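Local structure of putative fructose-bisphosphate aldolase (Coccidioides immitis, 3PM6) at residues L16-F21 / P84-L89; N36-L41 / N256-V261; I43-E48 / E277-M282; V119-F124 / R134-Y139; T147-G152 / E178-T183. The protein is a putative class II aldolase, a metal-dependent protein of the TIM-barrel fold that carries a bound zinc ion. One frame throughout, in Å; residues are numbered along the deposited sequence.

Interaction 1 (L16-F21 / P84-L89); sequences LPLLTF and PITLHL
Apolar packing accounts for most of this contact: Leu18 of helix 16-24 leans against Pro84 and Thr86, at the beginning of strand 85-92. One methyl of the leucine, CD1, meets the flank of the proline ring, 3.9 Å from Pro84 CB, with the two side chains crossing at a slant. The other methyl takes the polar side. Leu18 CD2 lies 4.1 Å from Thr86 OG1, tip to tip, and also 4.1 Å from the carbonyl oxygen Pro84 O. With CG beside the backbone N (chi1 -82°) the whole fork is directed at the strand, and chi2 (56°) sets CD1 against Pro84 and CD2 against Thr86. No hydrogen bond crosses; the helix is bonded within itself (Phe21 N to Pro17 O, 2.8 Å), whereas the strand bonds to its neighbours, as Thr86 does to Ile56. Proline and threonine together make a mixed surface on which a single leucine rests. Helix 16-24 lies across the mouth of the TIM barrel at the N-terminal ends of the strands: Leu18, Leu19 and Thr86 all touch Met55 of strand 54-58, Leu19 reaches Ala246 and Lys247 of strand 245-250, and Ile85 faces outward to Cys78 of helix 69-80.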
# COMPACT_ATOMS: atom_id res chain seq x y z
N LEU A 16 0.56 21.17 -10.53
CA LEU A 16 0.32 22.21 -11.56
C LEU A 16 1.25 22.17 -12.78
O LEU A 16 0.78 22.21 -13.92
CB LEU A 16 0.30 23.62 -10.93
CG LEU A 16 -0.78 23.93 -9.89
CD1 LEU A 16 -0.72 25.40 -9.54
CD2 LEU A 16 -2.18 23.55 -10.41
N PRO A 17 2.58 22.12 -12.56
CA PRO A 17 3.45 22.17 -13.75
C PRO A 17 3.15 21.05 -14.75
O PRO A 17 3.26 21.27 -15.97
CB PRO A 17 4.86 22.00 -13.17
CG PRO A 17 4.77 22.43 -11.79
CD PRO A 17 3.37 22.13 -11.31
N LEU A 18 2.78 19.87 -14.27
CA LEU A 18 2.53 18.73 -15.17
C LEU A 18 1.50 19.03 -16.25
O LEU A 18 1.75 18.70 -17.41
CB LEU A 18 2.11 17.46 -14.40
CG LEU A 18 3.16 16.56 -13.76
CD1 LEU A 18 4.07 17.30 -12.77
CD2 LEU A 18 2.51 15.35 -13.06
N LEU A 19 0.36 19.63 -15.87
CA LEU A 19 -0.70 19.93 -16.86
C LEU A 19 -0.33 21.10 -17.77
O LEU A 19 -0.61 21.07 -18.96
CB LEU A 19 -2.06 20.18 -16.20
CG LEU A 19 -2.97 18.96 -16.04
CD1 LEU A 19 -2.54 18.11 -14.87
CD2 LEU A 19 -4.39 19.44 -15.81
N THR A 20 0.29 22.11 -17.18
CA THR A 20 0.86 23.22 -17.91
C THR A 20 1.78 22.67 -19.01
O THR A 20 1.61 22.98 -20.16
CB THR A 20 1.69 24.08 -16.93
OG1 THR A 20 0.80 24.68 -15.98
CG2 THR A 20 2.49 25.16 -17.66
N PHE A 21 2.75 21.85 -18.62
CA PHE A 21 3.74 21.31 -19.57
C PHE A 21 3.06 20.46 -20.65
O PHE A 21 3.36 20.60 -21.84
CB PHE A 21 4.81 20.49 -18.84
CG PHE A 21 5.96 20.10 -19.73
CD1 PHE A 21 7.10 20.91 -19.81
CD2 PHE A 21 5.90 18.95 -20.51
CE1 PHE A 21 8.16 20.54 -20.63
CE2 PHE A 21 6.96 18.58 -21.35
CZ PHE A 21 8.08 19.38 -21.41
N PRO A 84 8.40 12.85 -13.01
CA PRO A 84 7.36 13.56 -12.23
C PRO A 84 6.07 12.74 -12.06
O PRO A 84 5.39 12.40 -13.05
CB PRO A 84 7.12 14.84 -13.05
CG PRO A 84 8.26 14.92 -14.00
CD PRO A 84 8.60 13.50 -14.31
N ILE A 85 5.76 12.41 -10.80
CA ILE A 85 4.50 11.77 -10.45
C ILE A 85 3.90 12.44 -9.21
O ILE A 85 4.58 12.59 -8.19
CB ILE A 85 4.70 10.27 -10.15
CG1 ILE A 85 5.52 9.58 -11.23
CG2 ILE A 85 3.34 9.59 -10.02
CD1 ILE A 85 5.89 8.15 -10.87
N THR A 86 2.62 12.83 -9.28
CA THR A 86 1.96 13.45 -8.13
C THR A 86 0.71 12.69 -7.76
O THR A 86 0.26 11.82 -8.50
CB THR A 86 1.61 14.93 -8.39
OG1 THR A 86 0.65 15.02 -9.45
CG2 THR A 86 2.91 15.74 -8.79
N LEU A 87 0.12 13.05 -6.61
CA LEU A 87 -0.97 12.33 -6.00
C LEU A 87 -2.29 13.15 -5.98
O LEU A 87 -2.30 14.29 -5.55
CB LEU A 87 -0.57 11.89 -4.59
CG LEU A 87 -1.60 11.11 -3.79
CD1 LEU A 87 -1.98 9.80 -4.48
CD2 LEU A 87 -1.05 10.86 -2.39
N HIS A 88 -3.37 12.53 -6.43
CA HIS A 88 -4.62 13.24 -6.67
C HIS A 88 -5.75 12.47 -6.01
O HIS A 88 -5.85 11.25 -6.18
CB HIS A 88 -4.85 13.28 -8.18
CG HIS A 88 -6.07 14.03 -8.61
ND1 HIS A 88 -6.18 15.40 -8.49
CD2 HIS A 88 -7.21 13.61 -9.20
CE1 HIS A 88 -7.34 15.79 -9.00
NE2 HIS A 88 -7.97 14.72 -9.46
N LEU A 89 -6.57 13.17 -5.24
CA LEU A 89 -7.84 12.57 -4.78
C LEU A 89 -8.93 12.75 -5.81
O LEU A 89 -9.41 13.86 -6.06
CB LEU A 89 -8.29 13.16 -3.43
CG LEU A 89 -9.51 12.57 -2.70
CD1 LEU A 89 -9.38 11.07 -2.30
CD2 LEU A 89 -9.85 13.44 -1.48

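Interaction 2 (N36-L41 / N256-V261); sequences NLEGIL and NEYVKV
Asn36 and Tyr258 approach from opposite directions, and the amide nitrogen ND2 lies over one face of the phenol ring, offset toward the rim. Asn36 ND2 sits 3.6 Å above the plane of the Tyr258 ring, displaced toward CE2, which is 3.7 Å from ND2. With only 23° between amide and ring planes, the two flat groups are close to parallel. Glu38 comes in differently: its carboxylate stands almost upright to the ring, at 86°, and Glu38 OE2 lies in the ring plane at the edge, 3.9 Å from Tyr258 CE2. A bend at chi2 (97°) turns the glutamate toward that edge. A water, also in the ring plane, joins the two polar ends, donating to Glu38 OE2 (2.8 Å) and accepting from Tyr258 OH (2.7 Å). The amide is held from its other end too, since Asn36 is the N-cap of helix 37-49 and its OD1 accepts from Gly39 N at 2.9 Å. The contact bridges helices 37-49 and 252-265 beside helix 271-292, whose His275 bonds Glu38 OE2 through ND1. His275 of the second subunit takes Asn36 ND2, placing this group of helices at the dimer interface.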
# COMPACT_ATOMS: atom_id res chain seq x y z
N ASN A 36 -4.73 0.01 -4.47
CA ASN A 36 -3.80 -0.87 -3.82
C ASN A 36 -2.34 -0.60 -4.21
O ASN A 36 -2.03 0.12 -5.19
CB ASN A 36 -4.20 -2.34 -4.08
CG ASN A 36 -4.41 -2.63 -5.56
OD1 ASN A 36 -3.58 -2.29 -6.41
ND2 ASN A 36 -5.55 -3.24 -5.87
N LEU A 37 -1.46 -1.15 -3.40
CA LEU A 37 -0.03 -1.03 -3.61
C LEU A 37 0.41 -1.63 -4.94
O LEU A 37 1.30 -1.09 -5.57
CB LEU A 37 0.74 -1.70 -2.45
CG LEU A 37 2.25 -1.93 -2.47
CD1 LEU A 37 3.02 -0.71 -2.85
CD2 LEU A 37 2.68 -2.36 -1.09
N GLU A 38 -0.21 -2.72 -5.39
CA GLU A 38 0.11 -3.24 -6.70
C GLU A 38 -0.09 -2.18 -7.79
O GLU A 38 0.70 -2.07 -8.72
CB GLU A 38 -0.70 -4.51 -7.03
CG GLU A 38 -0.41 -5.69 -6.12
CD GLU A 38 -1.41 -5.83 -4.97
OE1 GLU A 38 -1.83 -4.80 -4.40
OE2 GLU A 38 -1.75 -6.98 -4.63
N GLY A 39 -1.18 -1.42 -7.69
CA GLY A 39 -1.47 -0.39 -8.68
C GLY A 39 -0.49 0.76 -8.59
O GLY A 39 -0.09 1.31 -9.61
N ILE A 40 -0.11 1.13 -7.36
CA ILE A 40 0.89 2.17 -7.12
C ILE A 40 2.22 1.74 -7.79
O ILE A 40 2.83 2.50 -8.52
CB ILE A 40 1.06 2.45 -5.58
CG1 ILE A 40 -0.20 3.13 -5.00
CG2 ILE A 40 2.34 3.25 -5.27
CD1 ILE A 40 -0.36 2.95 -3.49
N LEU A 41 2.62 0.49 -7.58
CA LEU A 41 3.88 -0.00 -8.14
C LEU A 41 3.80 -0.07 -9.65
O LEU A 41 4.75 0.34 -10.33
CB LEU A 41 4.25 -1.38 -7.58
CG LEU A 41 4.78 -1.29 -6.15
CD1 LEU A 41 5.10 -2.67 -5.58
CD2 LEU A 41 6.02 -0.39 -6.11
N ASN A 256 -8.98 -3.74 -14.30
CA ASN A 256 -9.54 -4.99 -14.78
C ASN A 256 -8.45 -6.06 -14.91
O ASN A 256 -8.73 -7.22 -14.76
CB ASN A 256 -10.28 -4.82 -16.10
CG ASN A 256 -11.71 -4.29 -15.92
OD1 ASN A 256 -12.25 -4.22 -14.80
ND2 ASN A 256 -12.34 -3.90 -17.04
N GLU A 257 -7.21 -5.64 -15.18
CA GLU A 257 -6.07 -6.57 -15.28
C GLU A 257 -5.79 -7.25 -13.94
O GLU A 257 -5.42 -8.44 -13.91
CB GLU A 257 -4.80 -5.87 -15.76
CG GLU A 257 -4.89 -5.31 -17.17
CD GLU A 257 -5.23 -6.38 -18.21
OE1 GLU A 257 -4.35 -7.15 -18.59
OE2 GLU A 257 -6.37 -6.44 -18.67
N TYR A 258 -5.99 -6.53 -12.85
CA TYR A 258 -5.83 -7.11 -11.52
C TYR A 258 -6.88 -8.18 -11.31
O TYR A 258 -6.58 -9.27 -10.83
CB TYR A 258 -5.95 -6.03 -10.46
CG TYR A 258 -6.04 -6.47 -9.01
CD1 TYR A 258 -7.25 -6.91 -8.45
CD2 TYR A 258 -4.92 -6.38 -8.18
CE1 TYR A 258 -7.33 -7.28 -7.09
CE2 TYR A 258 -4.98 -6.73 -6.82
CZ TYR A 258 -6.19 -7.18 -6.28
OH TYR A 258 -6.21 -7.53 -4.95
N VAL A 259 -8.12 -7.85 -11.67
CA VAL A 259 -9.25 -8.74 -11.53
C VAL A 259 -9.06 -10.01 -12.37
O VAL A 259 -9.25 -11.12 -11.87
CB VAL A 259 -10.57 -8.02 -11.87
CG1 VAL A 259 -11.72 -9.02 -11.96
CG2 VAL A 259 -10.89 -6.99 -10.79
N LYS A 260 -8.64 -9.84 -13.62
CA LYS A 260 -8.45 -11.01 -14.51
C LYS A 260 -7.37 -11.95 -13.98
O LYS A 260 -7.58 -13.14 -13.97
CB LYS A 260 -8.15 -10.62 -15.97
N VAL A 261 -6.25 -11.40 -13.51
CA VAL A 261 -5.18 -12.24 -13.00
C VAL A 261 -5.63 -12.98 -11.72
O VAL A 261 -5.40 -14.18 -11.58
CB VAL A 261 -3.85 -11.47 -12.78
CG1 VAL A 261 -2.83 -12.36 -12.09
CG2 VAL A 261 -3.30 -10.99 -14.08
O HOH W 1 -4.14 -7.54 -3.29

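Interaction 3 (I43-E48 / E277-M282); sequences IIRAAE and EVTNAM
The CA atoms of Arg45 and Asn280 mark the nearest approach of the two helical backbones, 9.1 Å apart, wide enough for long side chains and water to fill the gap. The protein is a TIM barrel; segment 43-48 lies on helix 37-49, which follows its first strand, and segment 277-282 on the C-terminal helix 271-292, which packs against it. Arg45 spans most of the distance, its chain extended from CG to NE, and brings NH1 to Thr279 and Asn280. The threonine offers its methyl: CG2, 4.0 Å from Arg45 NH1, lies over one face of the guanidinium, and the two side chains cross at about a right angle. A chi1 of -50° puts Thr279 OG1 beside the backbone N and CG2 anti to it, so that the methyl faces the arginine. The hydroxyl is engaged away from this contact, with His275 O and with Tyr65 OH of the second subunit; Tyr65 of that subunit also packs on Arg45. Asn280 sits at the guanidinium edge with its amide plane turned by 40°. Its OD1 stays 4.1 Å from Arg45 NH1, too far for a direct bond, and two waters close the gap. Each accepts from Arg45 NH1 at 2.7 Å and donates to Asn280 OD1, one at 2.9 Å, the other at 3.1 Å and lying in the guanidinium plane.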
# COMPACT_ATOMS: atom_id res chain seq x y z
N ILE A 43 2.10 1.82 -11.61
CA ILE A 43 2.24 3.18 -12.15
C ILE A 43 3.68 3.73 -12.11
O ILE A 43 4.15 4.27 -13.11
CB ILE A 43 1.35 4.22 -11.42
CG1 ILE A 43 -0.14 3.93 -11.65
CG2 ILE A 43 1.69 5.64 -11.89
CD1 ILE A 43 -1.03 4.54 -10.53
N ILE A 44 4.34 3.63 -10.97
CA ILE A 44 5.74 4.07 -10.84
C ILE A 44 6.61 3.34 -11.87
O ILE A 44 7.43 3.97 -12.49
CB ILE A 44 6.35 3.76 -9.43
CG1 ILE A 44 5.48 4.30 -8.27
CG2 ILE A 44 7.79 4.30 -9.35
CD1 ILE A 44 5.15 5.75 -8.37
N ARG A 45 6.43 2.03 -12.02
CA ARG A 45 7.29 1.26 -12.92
C ARG A 45 7.03 1.63 -14.37
O ARG A 45 7.97 1.84 -15.16
CB ARG A 45 7.05 -0.24 -12.74
CG ARG A 45 7.82 -0.87 -11.64
CD ARG A 45 7.25 -2.26 -11.41
NE ARG A 45 7.59 -2.73 -10.08
CZ ARG A 45 7.51 -3.99 -9.68
NH1 ARG A 45 7.10 -4.96 -10.51
NH2 ARG A 45 7.86 -4.30 -8.45
N ALA A 46 5.75 1.70 -14.73
CA ALA A 46 5.35 2.07 -16.08
C ALA A 46 5.89 3.44 -16.41
O ALA A 46 6.51 3.61 -17.45
CB ALA A 46 3.82 2.05 -16.22
N ALA A 47 5.71 4.39 -15.51
CA ALA A 47 6.16 5.76 -15.71
C ALA A 47 7.69 5.85 -15.83
O ALA A 47 8.22 6.62 -16.65
CB ALA A 47 5.67 6.67 -14.55
N GLU A 48 8.42 5.10 -15.01
CA GLU A 48 9.88 5.16 -15.13
C GLU A 48 10.32 4.44 -16.39
O GLU A 48 11.18 4.95 -17.11
CB GLU A 48 10.56 4.64 -13.88
CG GLU A 48 10.45 5.63 -12.69
CD GLU A 48 11.01 5.06 -11.39
OE1 GLU A 48 11.25 3.83 -11.32
OE2 GLU A 48 11.20 5.83 -10.43
N GLU A 277 2.30 -10.83 -10.72
CA GLU A 277 1.54 -10.93 -11.97
C GLU A 277 0.49 -9.81 -12.15
O GLU A 277 0.41 -9.22 -13.24
CB GLU A 277 0.97 -12.35 -12.17
CG GLU A 277 2.08 -13.41 -12.42
CD GLU A 277 1.56 -14.73 -13.00
OE1 GLU A 277 0.43 -14.75 -13.53
OE2 GLU A 277 2.28 -15.75 -12.92
N VAL A 278 -0.25 -9.48 -11.08
CA VAL A 278 -1.19 -8.37 -11.17
C VAL A 278 -0.48 -7.04 -11.44
O VAL A 278 -0.99 -6.21 -12.18
CB VAL A 278 -2.16 -8.25 -9.95
CG1 VAL A 278 -3.09 -9.47 -9.90
CG2 VAL A 278 -1.42 -8.07 -8.62
N THR A 279 0.70 -6.85 -10.86
CA THR A 279 1.43 -5.61 -11.05
C THR A 279 1.95 -5.50 -12.49
O THR A 279 1.81 -4.44 -13.12
CB THR A 279 2.58 -5.52 -10.05
OG1 THR A 279 2.07 -5.78 -8.74
CG2 THR A 279 3.20 -4.14 -10.09
N ASN A 280 2.52 -6.59 -13.01
CA ASN A 280 2.97 -6.64 -14.39
C ASN A 280 1.86 -6.36 -15.37
O ASN A 280 2.03 -5.57 -16.27
CB ASN A 280 3.61 -8.00 -14.73
CG ASN A 280 4.85 -8.27 -13.91
OD1 ASN A 280 5.44 -7.35 -13.35
ND2 ASN A 280 5.22 -9.55 -13.79
N ALA A 281 0.73 -7.04 -15.20
CA ALA A 281 -0.43 -6.86 -16.06
C ALA A 281 -0.98 -5.41 -16.01
O ALA A 281 -1.31 -4.81 -17.07
CB ALA A 281 -1.49 -7.87 -15.71
N MET A 282 -1.04 -4.85 -14.81
CA MET A 282 -1.49 -3.46 -14.65
C MET A 282 -0.45 -2.52 -15.24
O MET A 282 -0.82 -1.53 -15.87
CB MET A 282 -1.74 -3.11 -13.18
CG MET A 282 -3.00 -3.75 -12.58
SD MET A 282 -3.45 -3.01 -10.99
CE MET A 282 -2.54 -4.09 -9.94
O HOH W 2 5.41 -4.59 -12.60
O HOH W 3 6.16 -7.50 -10.37

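Interaction 4 (V119-F124 / R134-Y139); sequences VDMSHF and RELVAY
Val119 holds CG1 anti to its backbone N (chi1 -176°), aiming that methyl at Leu136, while Met121 folds back at chi2 and again at chi3 (125°) to lay its end on the same leucine. Leu136 CD1 is the shared target, 3.7 Å from Val119 CG1 and 3.9 Å from Met121 CE. The valine methyl also rests on the base of the leucine, with Val119 CG1 and Leu136 CB 3.8 Å apart. Valine and leucine meet at a slant, whereas the methionine runs across at about a right angle. Beside this apolar cluster the chain turns polar: Asp120 OD1 accepts from Ser122 OG at 2.8 Å on its syn side and from Ser122 N at 3.2 Å, the bond that closes an Asx turn. The other oxygen, Asp120 OD2, bonds ND1 of the zinc ligand His91, making Asp120 a second-shell residue of the metal site. Strand 116-119, its loop and helix 126-141 thus form a beta-alpha unit of the TIM barrel, the helix packed back on the strand and the loop bordering the zinc site.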
# COMPACT_ATOMS: atom_id res chain seq x y z
N VAL A 119 -12.56 18.42 -6.35
CA VAL A 119 -13.75 18.87 -5.60
C VAL A 119 -14.94 18.63 -6.51
O VAL A 119 -15.29 19.49 -7.32
CB VAL A 119 -13.65 20.38 -5.19
CG1 VAL A 119 -14.83 20.77 -4.35
CG2 VAL A 119 -12.32 20.65 -4.46
N ASP A 120 -15.53 17.45 -6.40
CA ASP A 120 -16.54 16.96 -7.31
C ASP A 120 -17.90 17.17 -6.65
O ASP A 120 -18.41 16.27 -5.97
CB ASP A 120 -16.33 15.46 -7.61
CG ASP A 120 -17.35 14.92 -8.59
OD1 ASP A 120 -18.19 15.74 -9.02
OD2 ASP A 120 -17.30 13.72 -8.98
N MET A 121 -18.49 18.34 -6.85
CA MET A 121 -19.83 18.62 -6.29
C MET A 121 -20.94 18.49 -7.34
O MET A 121 -22.00 19.11 -7.23
CB MET A 121 -19.80 20.03 -5.68
CG MET A 121 -18.72 20.17 -4.54
SD MET A 121 -19.16 19.18 -3.08
CE MET A 121 -17.71 18.17 -2.84
N SER A 122 -20.67 17.67 -8.37
CA SER A 122 -21.52 17.61 -9.56
C SER A 122 -22.87 16.97 -9.29
O SER A 122 -23.80 17.10 -10.09
CB SER A 122 -20.79 16.83 -10.68
OG SER A 122 -20.69 15.46 -10.32
N HIS A 123 -22.97 16.24 -8.18
CA HIS A 123 -24.23 15.65 -7.78
C HIS A 123 -25.27 16.65 -7.25
O HIS A 123 -26.46 16.33 -7.20
CB HIS A 123 -24.01 14.53 -6.77
CG HIS A 123 -23.43 13.29 -7.37
ND1 HIS A 123 -23.81 12.02 -6.99
CD2 HIS A 123 -22.51 13.12 -8.35
CE1 HIS A 123 -23.12 11.12 -7.67
NE2 HIS A 123 -22.33 11.76 -8.51
N PHE A 124 -24.81 17.83 -6.86
CA PHE A 124 -25.68 18.89 -6.36
C PHE A 124 -26.15 19.75 -7.52
O PHE A 124 -25.63 19.61 -8.64
CB PHE A 124 -24.94 19.73 -5.27
CG PHE A 124 -24.51 18.91 -4.08
CD1 PHE A 124 -25.45 18.44 -3.16
CD2 PHE A 124 -23.16 18.58 -3.90
CE1 PHE A 124 -25.05 17.64 -2.07
CE2 PHE A 124 -22.74 17.79 -2.81
CZ PHE A 124 -23.68 17.31 -1.89
N ARG A 134 -16.38 26.73 -4.56
CA ARG A 134 -15.64 27.97 -4.19
C ARG A 134 -15.03 27.88 -2.78
O ARG A 134 -13.86 28.16 -2.57
CB ARG A 134 -16.55 29.19 -4.29
CG ARG A 134 -15.89 30.51 -3.89
CD ARG A 134 -16.89 31.66 -4.09
NE ARG A 134 -17.25 31.83 -5.50
CZ ARG A 134 -16.54 32.53 -6.39
NH1 ARG A 134 -15.41 33.15 -6.04
NH2 ARG A 134 -16.97 32.60 -7.65
N GLU A 135 -15.83 27.46 -1.81
CA GLU A 135 -15.34 27.42 -0.45
C GLU A 135 -14.37 26.28 -0.20
O GLU A 135 -13.45 26.43 0.61
CB GLU A 135 -16.48 27.51 0.57
CG GLU A 135 -17.12 26.25 1.05
CD GLU A 135 -18.12 26.55 2.20
OE1 GLU A 135 -19.35 26.45 1.98
OE2 GLU A 135 -17.68 26.90 3.33
N LEU A 136 -14.55 25.15 -0.89
CA LEU A 136 -13.63 24.05 -0.73
C LEU A 136 -12.30 24.28 -1.43
O LEU A 136 -11.26 23.78 -0.96
CB LEU A 136 -14.27 22.70 -1.16
CG LEU A 136 -15.39 22.25 -0.22
CD1 LEU A 136 -16.27 21.22 -0.92
CD2 LEU A 136 -14.88 21.75 1.12
N VAL A 137 -12.32 25.01 -2.54
CA VAL A 137 -11.10 25.41 -3.21
C VAL A 137 -10.27 26.30 -2.26
O VAL A 137 -9.04 26.13 -2.16
CB VAL A 137 -11.41 26.18 -4.51
CG1 VAL A 137 -10.19 26.98 -4.98
CG2 VAL A 137 -11.89 25.19 -5.60
N ALA A 138 -10.93 27.22 -1.57
CA ALA A 138 -10.24 28.08 -0.59
C ALA A 138 -9.54 27.21 0.46
O ALA A 138 -8.35 27.39 0.74
CB ALA A 138 -11.25 29.05 0.08
N TYR A 139 -10.29 26.24 0.99
CA TYR A 139 -9.76 25.37 2.02
C TYR A 139 -8.54 24.56 1.55
O TYR A 139 -7.55 24.42 2.28
CB TYR A 139 -10.87 24.45 2.53
CG TYR A 139 -10.56 23.75 3.83
CD1 TYR A 139 -11.04 24.24 5.07
CD2 TYR A 139 -9.79 22.58 3.83
CE1 TYR A 139 -10.74 23.56 6.29
CE2 TYR A 139 -9.49 21.89 5.01
CZ TYR A 139 -9.97 22.38 6.24
OH TYR A 139 -9.65 21.69 7.40

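Interaction 5 (T147-G152 / E178-T183); sequences TEAEPG and EEFVAT
The Phe180 ring receives Pro151 on one face, Pro151 CA standing 3.6 Å above the ring plane and shifted toward the rim. This is a CH-pi contact, with 4.0 Å from Pro151 CA to the ring centroid and an approach 24° off the ring normal. Pro151 CB is the closest carbon of the proline, 3.6 Å from Phe180 CD2. Two more groups approach obliquely: Ala149 CB lies 4.1 Å from Phe180 CD1, and the carbonyl oxygen Glu150 O lies 4.2 Å from Phe180 CZ. Phe180 therefore meets three consecutive residues as the chain leaves its strand. Pro151 is the centre of an inverse gamma turn, closed by a weak bond from Gly152 N to Glu150 O (2.8 Å), and this bend carries the proline over the ring. The contact sits in a beta-alpha-beta unit of the TIM barrel, strand 146-149, helix 174-181 and strand 187-188, in which Phe180 fastens the helix to the end of the first strand; the ring also touches Leu188 of the second strand and Asn129 and Leu130 of helix 126-141. While the backbone of Glu150 borders the phenylalanine, its side chain departs the other way, coming to about 6 Å from the bound zinc, with OE2 accepting from Ile154 N. Glu148 OE2 bonds NE2 of the zinc ligand His227.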
# COMPACT_ATOMS: atom_id res chain seq x y z
N THR A 147 -6.69 22.04 -7.33
CA THR A 147 -8.07 21.52 -7.34
C THR A 147 -8.65 21.37 -8.72
O THR A 147 -8.28 22.08 -9.64
CB THR A 147 -9.07 22.38 -6.52
OG1 THR A 147 -9.13 23.68 -7.07
CG2 THR A 147 -8.70 22.47 -5.07
N GLU A 148 -9.56 20.43 -8.85
CA GLU A 148 -10.26 20.14 -10.11
C GLU A 148 -11.71 20.17 -9.72
O GLU A 148 -12.04 19.73 -8.63
CB GLU A 148 -9.87 18.75 -10.60
CG GLU A 148 -10.64 18.21 -11.80
CD GLU A 148 -10.19 16.81 -12.20
OE1 GLU A 148 -8.96 16.53 -12.16
OE2 GLU A 148 -11.06 15.97 -12.54
N ALA A 149 -12.55 20.67 -10.61
CA ALA A 149 -13.98 20.69 -10.40
C ALA A 149 -14.70 20.27 -11.66
O ALA A 149 -14.09 20.21 -12.74
CB ALA A 149 -14.43 22.08 -9.96
N GLU A 150 -15.97 19.92 -11.50
CA GLU A 150 -16.79 19.43 -12.62
C GLU A 150 -17.96 20.38 -12.93
O GLU A 150 -19.01 20.35 -12.26
CB GLU A 150 -17.34 18.05 -12.30
CG GLU A 150 -18.12 17.41 -13.44
CD GLU A 150 -18.42 15.93 -13.14
OE1 GLU A 150 -17.52 15.20 -12.71
OE2 GLU A 150 -19.56 15.50 -13.37
N PRO A 151 -17.81 21.18 -13.99
CA PRO A 151 -18.87 22.15 -14.33
C PRO A 151 -19.95 21.46 -15.13
O PRO A 151 -20.23 21.83 -16.27
CB PRO A 151 -18.14 23.16 -15.21
CG PRO A 151 -17.01 22.40 -15.82
CD PRO A 151 -16.71 21.20 -14.96
N GLY A 152 -20.58 20.46 -14.52
CA GLY A 152 -21.66 19.73 -15.21
C GLY A 152 -21.91 18.48 -14.41
O GLY A 152 -21.56 18.46 -13.23
N GLU A 178 -16.84 29.10 -17.43
CA GLU A 178 -16.48 30.46 -16.97
C GLU A 178 -16.89 30.70 -15.53
O GLU A 178 -16.08 31.18 -14.75
CB GLU A 178 -17.13 31.53 -17.88
CG GLU A 178 -16.35 31.85 -19.17
CD GLU A 178 -17.23 32.47 -20.26
OE1 GLU A 178 -18.24 33.13 -19.90
OE2 GLU A 178 -16.91 32.28 -21.47
N GLU A 179 -18.14 30.39 -15.18
CA GLU A 179 -18.58 30.49 -13.77
C GLU A 179 -17.63 29.72 -12.85
O GLU A 179 -17.26 30.22 -11.79
CB GLU A 179 -20.06 30.04 -13.54
CG GLU A 179 -21.11 30.59 -14.58
CD GLU A 179 -22.59 30.14 -14.32
OE1 GLU A 179 -23.30 29.61 -15.25
OE2 GLU A 179 -23.04 30.36 -13.18
N PHE A 180 -17.21 28.51 -13.25
CA PHE A 180 -16.34 27.71 -12.38
C PHE A 180 -14.90 28.24 -12.29
O PHE A 180 -14.26 28.14 -11.23
CB PHE A 180 -16.40 26.22 -12.72
CG PHE A 180 -17.52 25.51 -12.04
CD1 PHE A 180 -17.31 24.87 -10.83
CD2 PHE A 180 -18.79 25.49 -12.60
CE1 PHE A 180 -18.34 24.24 -10.20
CE2 PHE A 180 -19.83 24.85 -11.96
CZ PHE A 180 -19.61 24.22 -10.77
N VAL A 181 -14.40 28.81 -13.38
CA VAL A 181 -13.06 29.44 -13.38
C VAL A 181 -12.93 30.53 -12.27
O VAL A 181 -11.88 30.67 -11.66
CB VAL A 181 -12.71 30.04 -14.78
CG1 VAL A 181 -11.59 31.08 -14.71
CG2 VAL A 181 -12.34 28.95 -15.78
N ALA A 182 -14.00 31.29 -12.04
CA ALA A 182 -14.03 32.32 -10.98
C ALA A 182 -13.94 31.75 -9.56
O ALA A 182 -13.66 32.48 -8.61
CB ALA A 182 -15.28 33.23 -11.11
N THR A 183 -14.19 30.44 -9.40
CA THR A 183 -14.04 29.82 -8.08
C THR A 183 -12.59 29.65 -7.71
O THR A 183 -12.30 29.35 -6.57
CB THR A 183 -14.69 28.43 -7.96
OG1 THR A 183 -14.10 27.55 -8.92
CG2 THR A 183 -16.19 28.49 -8.19

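In the fold
Interactions 1, 4 and 5 are buried and held by carbon contacts, 4 and 5 between the ends of neighbouring strands and the helices packed outside them, 1 at the barrel's N-terminal mouth. Interactions 2 and 3 lie among the outer helices on the opposite side of the chain's centre from 4 and 5, touch the second subunit and use polar groups and bridging water; 2 is buried and 3 reaches the surface. Both share helix 37-49, and Glu38 CB packs 3.5 Å from Met282 CE. Interactions 4 and 5 join through adjacent strands, with Val119 N 2.7 Å from Glu148 O. Interaction 1 touches interaction 3 through Ile85 and Ile44, and interaction 5 through His88 and Glu148.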